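Local coordinates for protein PUF4 (Saccharomyces cerevisiae, PDB 3BWT) that binds mRNA through a Pumilio homology domain, the part of the longer protein present here, and may affect diploid formation in yeast, at residues 38-43 / 69-74; 125-130 / 135-140; 290-295 / 325-330. All blocks are in the same frame, centred on the assembly; numbering follows the deposited sequence.

Contact 1 of 3, residues 38-43 / 69-74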
ATOM      1  N   LYS A  38     -32.607 -15.417  13.440  1.00 24.16           N
ATOM      2  CA  LYS A  38     -33.800 -14.591  13.647  1.00 23.55           C
ATOM      3  C   LYS A  38     -33.420 -13.133  13.822  1.00 24.30           C
ATOM      4  O   LYS A  38     -34.152 -12.248  13.387  1.00 27.97           O
ATOM      5  CB  LYS A  38     -34.696 -15.062  14.809  1.00 23.58           C
ATOM      6  CG  LYS A  38     -35.392 -16.391  14.622  1.00 23.33           C
ATOM      7  CD  LYS A  38     -36.254 -16.713  15.851  1.00 67.68           C
ATOM      8  CE  LYS A  38     -36.974 -18.074  15.708  1.00 68.43           C
ATOM      9  NZ  LYS A  38     -37.818 -18.426  16.899  1.00 24.64           N
ATOM     10  N   ALA A  39     -32.291 -12.881  14.457  1.00 27.48           N
ATOM     11  CA  ALA A  39     -31.796 -11.518  14.624  1.00 23.05           C
ATOM     12  C   ALA A  39     -31.445 -10.920  13.267  1.00 21.57           C
ATOM     13  O   ALA A  39     -31.853  -9.800  12.959  1.00 23.59           O
ATOM     14  CB  ALA A  39     -30.605 -11.489  15.549  1.00 24.30           C
ATOM     15  N   ALA A  40     -30.709 -11.679  12.455  1.00 20.25           N
ATOM     16  CA  ALA A  40     -30.324 -11.246  11.110  1.00 20.11           C
ATOM     17  C   ALA A  40     -31.541 -10.912  10.245  1.00 22.68           C
ATOM     18  O   ALA A  40     -31.536  -9.927   9.509  1.00 20.14           O
ATOM     19  CB  ALA A  40     -29.457 -12.301  10.427  1.00 19.15           C
ATOM     20  N   ASP A  41     -32.583 -11.735  10.335  1.00 21.93           N
ATOM     21  CA  ASP A  41     -33.788 -11.511   9.550  1.00 19.84           C
ATOM     22  C   ASP A  41     -34.472 -10.217   9.975  1.00 20.46           C
ATOM     23  O   ASP A  41     -34.773  -9.351   9.157  1.00 21.04           O
ATOM     24  CB  ASP A  41     -34.766 -12.667   9.742  1.00 21.46           C
ATOM     25  CG  ASP A  41     -34.307 -13.948   9.087  1.00 26.59           C
ATOM     26  OD1 ASP A  41     -33.221 -13.969   8.464  1.00 24.26           O
ATOM     27  OD2 ASP A  41     -35.049 -14.946   9.205  1.00 24.20           O
ATOM     28  N   ALA A  42     -34.733 -10.108  11.269  1.00 19.44           N
ATOM     29  CA  ALA A  42     -35.452  -8.973  11.807  1.00 20.01           C
ATOM     30  C   ALA A  42     -34.706  -7.688  11.491  1.00 22.45           C
ATOM     31  O   ALA A  42     -35.297  -6.680  11.088  1.00 23.15           O
ATOM     32  CB  ALA A  42     -35.603  -9.130  13.302  1.00 21.37           C
ATOM     33  N   ILE A  43     -33.396  -7.731  11.684  1.00 20.31           N
ATOM     34  CA  ILE A  43     -32.577  -6.554  11.491  1.00 20.16           C
ATOM     35  C   ILE A  43     -32.403  -6.247  10.005  1.00 19.76           C
ATOM     36  O   ILE A  43     -32.420  -5.087   9.600  1.00 19.20           O
ATOM     37  CB  ILE A  43     -31.241  -6.691  12.231  1.00 20.68           C
ATOM     38  CG1 ILE A  43     -31.494  -6.602  13.739  1.00 18.57           C
ATOM     39  CG2 ILE A  43     -30.256  -5.610  11.785  1.00 19.34           C
ATOM     40  CD1 ILE A  43     -30.370  -7.128  14.582  1.00 19.19           C
ATOM     41  N   GLU A  69     -21.888 -10.299   8.094  1.00 23.00           N
ATOM     42  CA  GLU A  69     -21.357 -11.619   8.414  1.00 28.91           C
ATOM     43  C   GLU A  69     -22.477 -12.620   8.646  1.00 26.78           C
ATOM     44  O   GLU A  69     -22.380 -13.774   8.247  1.00 36.31           O
ATOM     45  CB  GLU A  69     -20.474 -11.572   9.659  1.00 27.22           C
ATOM     46  CG  GLU A  69     -19.129 -10.901   9.464  1.00 25.55           C
ATOM     47  CD  GLU A  69     -18.489 -10.499  10.785  1.00 42.76           C
ATOM     48  OE1 GLU A  69     -18.695 -11.209  11.798  1.00 51.95           O
ATOM     49  OE2 GLU A  69     -17.791  -9.465  10.815  1.00 48.51           O
ATOM     50  N   GLU A  70     -23.548 -12.162   9.282  1.00 28.32           N
ATOM     51  CA  GLU A  70     -24.514 -13.070   9.893  1.00 32.54           C
ATOM     52  C   GLU A  70     -25.726 -13.361   9.011  1.00 32.58           C
ATOM     53  O   GLU A  70     -26.483 -14.302   9.266  1.00 28.28           O
ATOM     54  CB  GLU A  70     -24.962 -12.512  11.245  1.00 28.71           C
ATOM     55  CG  GLU A  70     -25.150 -13.584  12.295  1.00 44.22           C
ATOM     56  CD  GLU A  70     -23.867 -14.336  12.584  1.00 38.79           C
ATOM     57  OE1 GLU A  70     -22.816 -13.677  12.783  1.00 34.34           O
ATOM     58  OE2 GLU A  70     -23.911 -15.586  12.619  1.00 56.77           O
ATOM     59  N   VAL A  71     -25.876 -12.551   7.968  1.00 33.42           N
ATOM     60  CA  VAL A  71     -27.027 -12.567   7.069  1.00 25.97           C
ATOM     61  C   VAL A  71     -26.849 -13.690   6.029  1.00 28.22           C
ATOM     62  O   VAL A  71     -25.723 -14.171   5.842  1.00 28.41           O
ATOM     63  CB  VAL A  71     -27.151 -11.159   6.415  1.00 22.66           C
ATOM     64  CG1 VAL A  71     -26.530 -11.117   5.019  1.00 18.86           C
ATOM     65  CG2 VAL A  71     -28.573 -10.699   6.410  1.00 21.28           C
ATOM     66  N   THR A  72     -27.925 -14.139   5.370  1.00 22.30           N
ATOM     67  CA  THR A  72     -27.762 -15.220   4.374  1.00 22.51           C
ATOM     68  C   THR A  72     -27.227 -14.668   3.075  1.00 21.51           C
ATOM     69  O   THR A  72     -27.093 -13.462   2.915  1.00 21.56           O
ATOM     70  CB  THR A  72     -29.062 -16.013   4.039  1.00 19.46           C
ATOM     71  OG1 THR A  72     -29.972 -15.172   3.319  1.00 29.19           O
ATOM     72  CG2 THR A  72     -29.722 -16.563   5.284  1.00 16.23           C
ATOM     73  N   THR A  73     -26.937 -15.551   2.130  1.00 25.32           N
ATOM     74  CA  THR A  73     -26.469 -15.082   0.834  1.00 28.23           C
ATOM     75  C   THR A  73     -27.559 -14.302   0.098  1.00 26.84           C
ATOM     76  O   THR A  73     -27.280 -13.298  -0.557  1.00 23.75           O
ATOM     77  CB  THR A  73     -25.932 -16.228  -0.021  1.00 23.09           C
ATOM     78  OG1 THR A  73     -24.626 -16.579   0.452  1.00 25.81           O
ATOM     79  CG2 THR A  73     -25.833 -15.804  -1.473  1.00 22.21           C
ATOM     80  N   GLU A  74     -28.803 -14.750   0.227  1.00 22.96           N
ATOM     81  CA  GLU A  74     -29.901 -14.055  -0.411  1.00 22.97           C
ATOM     82  C   GLU A  74     -29.957 -12.629   0.117  1.00 26.57           C
ATOM     83  O   GLU A  74     -30.046 -11.669  -0.651  1.00 22.72           O
ATOM     84  CB  GLU A  74     -31.233 -14.772  -0.167  1.00 24.37           C
ATOM     85  CG  GLU A  74     -31.415 -16.061  -0.973  1.00 30.44           C
ATOM     86  CD  GLU A  74     -30.462 -17.166  -0.535  1.00 39.45           C
ATOM     87  OE1 GLU A  74     -30.449 -17.500   0.673  1.00 32.57           O
ATOM     88  OE2 GLU A  74     -29.728 -17.706  -1.396  1.00 45.07           O
TER
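Backbone psi of -14° at Glu70, still near helical, followed by 161° at Val71, turns the chain out of helix 60-70 where Ala40 meets these two residues. The near-helical psi of Glu70 places its carbonyl and Val71 CA beside helix 37-47. The extended psi of Val71 then leads the chain away to Thr72. Ala40 has no rotatable heavy-atom side chain, so its CB reaches the turn by helix position alone. The CB lies 3.8 Å from Glu70 O, a van der Waals contact of a methyl with a carbonyl oxygen. It is also 4.2 Å from Val71 CA. The apolar side-chain pair is more distant, with Ala40 CB 4.4 Å from Val71 CG2. The small methyl allows the two backbones to come close, and Ala40 CA is 5.4 Å from Val71 CA.

Glu70 starts toward helix 37-47 but then bends away at CG, with chi2 61°. Its carboxylate therefore takes no part in the packing, and OE1 has a long, weak ion pair with Lys66.

Polar links border the apolar patch. Asp41 OD1 accepts a hydrogen bond from Gln75 NE2, while Gln75 OE1 accepts one from Thr72 N, so one amide joins helix 37-47 to the start of helix 73-83. Thr72 is the N-cap of that second helix, and its side chain caps a backbone N in the first turn.

The contact joins Pumilio repeat 1 to Pumilio repeat 2. Packing of a helix against the turn between two helices of the following repeat, with small apolar groups at the interface, belongs to the all-helical, superhelical stack of a Puf domain.

Contact 2 of 3, residues 125-130 / 135-140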
ATOM      1  N   VAL A 125      -9.931   5.309 -10.453  1.00 17.44           N
ATOM      2  CA  VAL A 125      -8.880   6.273 -10.149  1.00 18.19           C
ATOM      3  C   VAL A 125      -9.271   7.145  -8.957  1.00 18.33           C
ATOM      4  O   VAL A 125      -8.515   7.281  -7.994  1.00 17.50           O
ATOM      5  CB  VAL A 125      -8.560   7.182 -11.346  1.00 17.45           C
ATOM      6  CG1 VAL A 125      -7.788   8.372 -10.877  1.00 18.44           C
ATOM      7  CG2 VAL A 125      -7.769   6.424 -12.393  1.00 20.35           C
ATOM      8  N   GLN A 126     -10.464   7.729  -9.031  1.00 19.29           N
ATOM      9  CA  GLN A 126     -10.957   8.588  -7.971  1.00 17.13           C
ATOM     10  C   GLN A 126     -10.793   7.934  -6.603  1.00 17.17           C
ATOM     11  O   GLN A 126     -10.303   8.567  -5.661  1.00 17.00           O
ATOM     12  CB  GLN A 126     -12.415   8.953  -8.222  1.00 16.97           C
ATOM     13  CG  GLN A 126     -13.075   9.717  -7.079  1.00 17.80           C
ATOM     14  CD  GLN A 126     -14.535  10.071  -7.379  1.00 24.01           C
ATOM     15  OE1 GLN A 126     -15.155  10.859  -6.662  1.00 22.96           O
ATOM     16  NE2 GLN A 126     -15.083   9.490  -8.445  1.00 20.78           N
ATOM     17  N   LEU A 127     -11.202   6.671  -6.500  1.00 17.41           N
ATOM     18  CA  LEU A 127     -11.143   5.949  -5.238  1.00 16.23           C
ATOM     19  C   LEU A 127      -9.731   5.546  -4.882  1.00 17.54           C
ATOM     20  O   LEU A 127      -9.331   5.645  -3.724  1.00 18.27           O
ATOM     21  CB  LEU A 127     -12.037   4.728  -5.268  1.00 17.20           C
ATOM     22  CG  LEU A 127     -13.501   5.062  -5.516  1.00 16.81           C
ATOM     23  CD1 LEU A 127     -14.364   3.854  -5.203  1.00 16.57           C
ATOM     24  CD2 LEU A 127     -13.908   6.253  -4.664  1.00 17.08           C
ATOM     25  N   SER A 128      -8.966   5.104  -5.873  1.00 17.50           N
ATOM     26  CA  SER A 128      -7.548   4.845  -5.655  1.00 17.69           C
ATOM     27  C   SER A 128      -6.852   6.068  -5.051  1.00 18.53           C
ATOM     28  O   SER A 128      -5.940   5.933  -4.224  1.00 19.19           O
ATOM     29  CB  SER A 128      -6.857   4.436  -6.956  1.00 17.03           C
ATOM     30  OG  SER A 128      -7.290   3.158  -7.389  1.00 17.10           O
ATOM     31  N   LYS A 129      -7.286   7.257  -5.455  1.00 16.79           N
ATOM     32  CA  LYS A 129      -6.634   8.480  -5.010  1.00 17.24           C
ATOM     33  C   LYS A 129      -7.216   9.024  -3.724  1.00 16.23           C
ATOM     34  O   LYS A 129      -6.702   9.992  -3.193  1.00 16.60           O
ATOM     35  CB  LYS A 129      -6.698   9.573  -6.075  1.00 17.62           C
ATOM     36  CG  LYS A 129      -5.768   9.397  -7.255  1.00 18.22           C
ATOM     37  CD  LYS A 129      -5.883  10.607  -8.176  1.00 18.31           C
ATOM     38  CE  LYS A 129      -5.119  10.389  -9.466  1.00 43.27           C
ATOM     39  NZ  LYS A 129      -5.067  11.626 -10.289  1.00 43.33           N
ATOM     40  N   ASP A 130      -8.270   8.407  -3.211  1.00 16.23           N
ATOM     41  CA  ASP A 130      -8.938   8.945  -2.025  1.00 17.38           C
ATOM     42  C   ASP A 130      -8.458   8.334  -0.701  1.00 17.25           C
ATOM     43  O   ASP A 130      -8.265   7.123  -0.597  1.00 16.23           O
ATOM     44  CB  ASP A 130     -10.464   8.787  -2.144  1.00 17.20           C
ATOM     45  CG  ASP A 130     -11.208   9.494  -1.030  1.00 16.23           C
ATOM     46  OD1 ASP A 130     -10.543  10.089  -0.164  1.00 16.23           O
ATOM     47  OD2 ASP A 130     -12.456   9.456  -1.033  1.00 16.23           O
ATOM     48  N   HIS A 135      -8.752   2.172   0.218  1.00 18.03           N
ATOM     49  CA  HIS A 135      -8.865   0.922   0.950  1.00 18.19           C
ATOM     50  C   HIS A 135      -9.914  -0.027   0.385  1.00 18.76           C
ATOM     51  O   HIS A 135      -9.745  -1.252   0.432  1.00 18.65           O
ATOM     52  CB  HIS A 135      -9.095   1.193   2.430  1.00 18.42           C
ATOM     53  CG  HIS A 135      -7.990   1.976   3.060  1.00 19.85           C
ATOM     54  ND1 HIS A 135      -6.703   1.492   3.162  1.00 20.69           N
ATOM     55  CD2 HIS A 135      -7.969   3.214   3.602  1.00 18.46           C
ATOM     56  CE1 HIS A 135      -5.942   2.395   3.750  1.00 18.46           C
ATOM     57  NE2 HIS A 135      -6.685   3.449   4.026  1.00 17.69           N
ATOM     58  N   VAL A 136     -10.998   0.524  -0.149  1.00 18.51           N
ATOM     59  CA  VAL A 136     -12.000  -0.328  -0.771  1.00 17.92           C
ATOM     60  C   VAL A 136     -11.351  -0.993  -1.968  1.00 18.05           C
ATOM     61  O   VAL A 136     -11.463  -2.202  -2.161  1.00 18.03           O
ATOM     62  CB  VAL A 136     -13.232   0.457  -1.230  1.00 17.22           C
ATOM     63  CG1 VAL A 136     -14.042  -0.367  -2.213  1.00 17.46           C
ATOM     64  CG2 VAL A 136     -14.077   0.852  -0.047  1.00 17.22           C
ATOM     65  N   ILE A 137     -10.654  -0.187  -2.758  1.00 17.82           N
ATOM     66  CA  ILE A 137      -9.931  -0.685  -3.923  1.00 19.72           C
ATOM     67  C   ILE A 137      -8.901  -1.774  -3.571  1.00 19.59           C
ATOM     68  O   ILE A 137      -8.806  -2.782  -4.261  1.00 20.00           O
ATOM     69  CB  ILE A 137      -9.271   0.477  -4.700  1.00 18.13           C
ATOM     70  CG1 ILE A 137     -10.361   1.370  -5.294  1.00 17.72           C
ATOM     71  CG2 ILE A 137      -8.331  -0.049  -5.787  1.00 17.40           C
ATOM     72  CD1 ILE A 137     -11.521   0.574  -5.891  1.00 17.14           C
ATOM     73  N   GLN A 138      -8.144  -1.580  -2.493  1.00 21.68           N
ATOM     74  CA  GLN A 138      -7.180  -2.591  -2.065  1.00 20.97           C
ATOM     75  C   GLN A 138      -7.862  -3.883  -1.626  1.00 21.32           C
ATOM     76  O   GLN A 138      -7.360  -4.972  -1.877  1.00 29.43           O
ATOM     77  CB  GLN A 138      -6.316  -2.070  -0.929  1.00 19.62           C
ATOM     78  CG  GLN A 138      -5.451  -0.900  -1.294  1.00 20.38           C
ATOM     79  CD  GLN A 138      -4.500  -0.540  -0.173  1.00 23.58           C
ATOM     80  OE1 GLN A 138      -3.867  -1.416   0.411  1.00 32.08           O
ATOM     81  NE2 GLN A 138      -4.399   0.747   0.142  1.00 19.39           N
ATOM     82  N   LYS A 139      -9.003  -3.764  -0.962  1.00 21.09           N
ATOM     83  CA  LYS A 139      -9.726  -4.939  -0.488  1.00 20.73           C
ATOM     84  C   LYS A 139     -10.075  -5.814  -1.674  1.00 19.99           C
ATOM     85  O   LYS A 139     -10.018  -7.031  -1.605  1.00 20.86           O
ATOM     86  CB  LYS A 139     -10.996  -4.518   0.248  1.00 19.54           C
ATOM     87  CG  LYS A 139     -11.702  -5.634   0.976  1.00 19.99           C
ATOM     88  CD  LYS A 139     -10.763  -6.406   1.875  1.00 27.47           C
ATOM     89  CE  LYS A 139     -10.363  -5.621   3.107  1.00 23.72           C
ATOM     90  NZ  LYS A 139      -9.422  -6.410   3.959  1.00 26.51           N
ATOM     91  N   CYS A 140     -10.428  -5.170  -2.773  1.00 19.72           N
ATOM     92  CA  CYS A 140     -10.802  -5.877  -3.976  1.00 20.94           C
ATOM     93  C   CYS A 140      -9.679  -6.793  -4.408  1.00 23.16           C
ATOM     94  O   CYS A 140      -9.913  -7.947  -4.779  1.00 23.03           O
ATOM     95  CB  CYS A 140     -11.142  -4.887  -5.087  1.00 19.03           C
ATOM     96  SG  CYS A 140     -12.769  -4.146  -4.893  1.00 16.73           S
TER
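Ser128 and Ile137 are the nearest backbone positions of two neighbouring helices, 124-128 and 133-143, with their CA atoms 6.3 Å apart across a short connection. Ile137 points toward helix 124-128 and packs on Leu127 and Ser128. CG1 sits beside the backbone N, with chi1 -66°, and packs 3.8 Å from Leu127 CB. The same CG1 also reaches Ser128, 4.0 Å from Ser128 N, so it rests on the backbone of the short helix as well as on a side chain. CG2, anti to the backbone N, touches the serine hydroxyl, 3.7 Å from Ser128 OG.

Ser128 OG is hydrogen-bonded to Thr124 O, one turn back in its own helix. This satisfies a buried polar atom within an otherwise apolar contact.

Ser128 and Ile137 both pack on Val172 of helix 169-179, which belongs to the next repeat, Pumilio repeat 5. In the connection, Asp130 O accepts a hydrogen bond from Asn134 ND2.

Both segments belong to Pumilio repeat 4. His135 points away from helix 124-128 and is exposed. Together with Asn134 and Gln138, it matches the Asn-aromatic-x-x-Gln pattern with which Puf repeats usually read uracil. Ile137 lies on the core-facing side of this helix, whose Asn134, His135 and Gln138 probably face RNA, as in other Puf repeats.

Contact 3 of 3, residues 290-295 / 325-330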
ATOM      1  N   THR A 290      25.789   3.193   3.969  1.00 25.58           N
ATOM      2  CA  THR A 290      25.250   1.927   3.515  1.00 24.95           C
ATOM      3  C   THR A 290      26.284   1.213   2.659  1.00 25.78           C
ATOM      4  O   THR A 290      26.483   0.010   2.801  1.00 25.81           O
ATOM      5  CB  THR A 290      23.961   2.114   2.721  1.00 19.31           C
ATOM      6  OG1 THR A 290      22.904   2.413   3.632  1.00 28.50           O
ATOM      7  CG2 THR A 290      23.611   0.843   1.980  1.00 20.21           C
ATOM      8  N   ALA A 291      26.944   1.970   1.786  1.00 22.89           N
ATOM      9  CA  ALA A 291      27.921   1.416   0.855  1.00 27.36           C
ATOM     10  C   ALA A 291      29.051   0.722   1.599  1.00 25.42           C
ATOM     11  O   ALA A 291      29.445  -0.389   1.252  1.00 24.26           O
ATOM     12  CB  ALA A 291      28.474   2.507  -0.038  1.00 27.58           C
ATOM     13  N   LEU A 292      29.561   1.390   2.624  1.00 22.88           N
ATOM     14  CA  LEU A 292      30.598   0.823   3.478  1.00 24.86           C
ATOM     15  C   LEU A 292      30.095  -0.396   4.240  1.00 25.00           C
ATOM     16  O   LEU A 292      30.803  -1.385   4.362  1.00 29.05           O
ATOM     17  CB  LEU A 292      31.106   1.872   4.473  1.00 24.84           C
ATOM     18  CG  LEU A 292      31.949   3.008   3.893  1.00 23.52           C
ATOM     19  CD1 LEU A 292      31.856   4.262   4.763  1.00 27.72           C
ATOM     20  CD2 LEU A 292      33.385   2.565   3.715  1.00 21.87           C
ATOM     21  N   ASP A 293      28.877  -0.314   4.769  1.00 26.60           N
ATOM     22  CA  ASP A 293      28.322  -1.388   5.577  1.00 22.24           C
ATOM     23  C   ASP A 293      28.153  -2.643   4.737  1.00 29.03           C
ATOM     24  O   ASP A 293      28.631  -3.716   5.109  1.00 32.48           O
ATOM     25  CB  ASP A 293      26.986  -0.966   6.193  1.00 34.60           C
ATOM     26  CG  ASP A 293      26.314  -2.092   6.980  1.00 46.96           C
ATOM     27  OD1 ASP A 293      26.973  -2.700   7.849  1.00 35.93           O
ATOM     28  OD2 ASP A 293      25.118  -2.362   6.732  1.00 53.48           O
ATOM     29  N   ILE A 294      27.485  -2.504   3.595  1.00 26.10           N
ATOM     30  CA  ILE A 294      27.307  -3.626   2.679  1.00 26.24           C
ATOM     31  C   ILE A 294      28.653  -4.190   2.226  1.00 27.66           C
ATOM     32  O   ILE A 294      28.905  -5.384   2.372  1.00 31.17           O
ATOM     33  CB  ILE A 294      26.463  -3.244   1.439  1.00 25.40           C
ATOM     34  CG1 ILE A 294      25.036  -2.896   1.852  1.00 27.73           C
ATOM     35  CG2 ILE A 294      26.452  -4.382   0.420  1.00 26.87           C
ATOM     36  CD1 ILE A 294      24.368  -3.970   2.683  1.00 25.41           C
ATOM     37  N   SER A 295      29.515  -3.329   1.690  1.00 24.77           N
ATOM     38  CA  SER A 295      30.791  -3.776   1.137  1.00 27.56           C
ATOM     39  C   SER A 295      31.664  -4.503   2.166  1.00 33.96           C
ATOM     40  O   SER A 295      32.334  -5.483   1.827  1.00 33.91           O
ATOM     41  CB  SER A 295      31.555  -2.617   0.491  1.00 24.66           C
ATOM     42  OG  SER A 295      31.990  -1.686   1.464  1.00 29.50           O
ATOM     43  N   LYS A 325      31.229  11.732  12.068  1.00 28.01           N
ATOM     44  CA  LYS A 325      31.413  10.651  13.038  1.00 33.14           C
ATOM     45  C   LYS A 325      30.716   9.354  12.614  1.00 36.87           C
ATOM     46  O   LYS A 325      31.092   8.272  13.051  1.00 36.13           O
ATOM     47  CB  LYS A 325      30.916  11.063  14.428  1.00 34.43           C
ATOM     48  CG  LYS A 325      31.826  12.001  15.206  1.00 32.52           C
ATOM     49  CD  LYS A 325      31.190  12.331  16.545  1.00 37.90           C
ATOM     50  CE  LYS A 325      31.649  13.681  17.087  1.00 54.69           C
ATOM     51  NZ  LYS A 325      30.603  14.308  17.957  1.00 45.12           N
ATOM     52  N   ARG A 326      29.692   9.470  11.776  1.00 32.84           N
ATOM     53  CA  ARG A 326      28.934   8.309  11.345  1.00 24.55           C
ATOM     54  C   ARG A 326      29.785   7.437  10.433  1.00 36.23           C
ATOM     55  O   ARG A 326      29.866   6.218  10.609  1.00 43.84           O
ATOM     56  CB  ARG A 326      27.680   8.756  10.601  1.00 30.58           C
ATOM     57  CG  ARG A 326      26.497   7.829  10.784  1.00 30.31           C
ATOM     58  CD  ARG A 326      25.533   7.899   9.607  1.00 30.20           C
ATOM     59  NE  ARG A 326      25.183   9.262   9.233  1.00 28.39           N
ATOM     60  CZ  ARG A 326      24.550  10.118  10.027  1.00 31.67           C
ATOM     61  NH1 ARG A 326      24.210   9.754  11.257  1.00 36.58           N
ATOM     62  NH2 ARG A 326      24.274  11.344   9.596  1.00 30.52           N
ATOM     63  N   ILE A 327      30.416   8.076   9.453  1.00 32.33           N
ATOM     64  CA  ILE A 327      31.252   7.385   8.485  1.00 25.86           C
ATOM     65  C   ILE A 327      32.527   6.855   9.125  1.00 30.88           C
ATOM     66  O   ILE A 327      33.025   5.793   8.757  1.00 40.63           O
ATOM     67  CB  ILE A 327      31.626   8.310   7.321  1.00 23.96           C
ATOM     68  CG1 ILE A 327      30.361   8.863   6.655  1.00 22.63           C
ATOM     69  CG2 ILE A 327      32.485   7.569   6.318  1.00 28.44           C
ATOM     70  CD1 ILE A 327      29.455   7.801   6.070  1.00 22.62           C
ATOM     71  N   ILE A 328      33.055   7.610  10.078  1.00 34.71           N
ATOM     72  CA  ILE A 328      34.227   7.188  10.830  1.00 35.24           C
ATOM     73  C   ILE A 328      33.953   5.827  11.469  1.00 45.92           C
ATOM     74  O   ILE A 328      34.855   4.988  11.619  1.00 32.53           O
ATOM     75  CB  ILE A 328      34.577   8.227  11.916  1.00 33.89           C
ATOM     76  CG1 ILE A 328      35.012   9.542  11.266  1.00 40.93           C
ATOM     77  CG2 ILE A 328      35.668   7.712  12.830  1.00 27.59           C
ATOM     78  CD1 ILE A 328      35.273  10.667  12.248  1.00 40.16           C
ATOM     79  N   GLY A 329      32.691   5.612  11.828  1.00 39.88           N
ATOM     80  CA  GLY A 329      32.277   4.392  12.487  1.00 43.46           C
ATOM     81  C   GLY A 329      32.287   3.202  11.552  1.00 45.94           C
ATOM     82  O   GLY A 329      32.322   2.052  11.994  1.00 44.32           O
ATOM     83  N   MET A 330      32.264   3.475  10.253  1.00 38.71           N
ATOM     84  CA  MET A 330      32.163   2.411   9.265  1.00 42.24           C
ATOM     85  C   MET A 330      33.531   2.041   8.713  1.00 44.44           C
ATOM     86  O   MET A 330      33.633   1.213   7.811  1.00 42.70           O
ATOM     87  CB  MET A 330      31.252   2.844   8.109  1.00 37.19           C
ATOM     88  CG  MET A 330      29.941   3.493   8.537  1.00 32.42           C
ATOM     89  SD  MET A 330      28.904   2.408   9.539  1.00 35.19           S
ATOM     90  CE  MET A 330      29.019   0.891   8.593  1.00 30.54           C
TER
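Leu292 forms the tightly packed, buried part of this contact. Its CD1 methyl lies 3.7 Å from Ile327 CG2. The same methyl is also 3.7 Å from Met330 CB, so it touches both residues, on two adjoining sides. The leucine and isoleucine side chains cross at about a right angle. Leu292 CB adds a second touch to the methionine, 3.8 Å from Met330 CB. Around this cluster, Leu292 packs on Leu306, and Ile327 packs on Leu279, Val310 and Leu314.

The more solvent-exposed part lies around Asp293 and the end of Met330, both partly exposed. The methionine is bent at chi2 (-60°) and again at chi3 (-45°). This folded shape carries CE over to the aspartate, 3.7 Å from Asp293 CB, just as close as the leucine contacts. The methyl rests mainly on the aliphatic root of Asp293. The carboxylate is more distant, with OD1 4.2 Å from Met330 CE, and OD2 has a long, weak ion pair with Lys297. At the backbone, Met330 O is hydrogen-bonded to Tyr303 OH, a tie to helix 300-310.

Between helix 284-298 of Pumilio repeat 8 and segment 325-330, the direct chemistry is therefore van der Waals packing. Attachment of the C-terminal segment here probably rests largely on apolar packing, with the Met330 O to Tyr303 OH bond beside it.

From the N terminus, the three contacts follow in series, and none nests in or crosses another. Contact 1 closes a loop of 25 residues and joins Pumilio repeats 1 and 2. Contact 2 closes the shortest loop, four residues, inside repeat 4. Contact 3 closes a loop of 29 residues and brings the C-terminal segment 325-330 back to repeat 8. They do not touch. Centres of contacts 1 and 2 are about 28 Å apart, and those of contacts 2 and 3 about 41 Å. Contacts 1 and 3 lie on opposite sides of the chain's centre, so the set samples both end regions and the middle of the elongated helical domain.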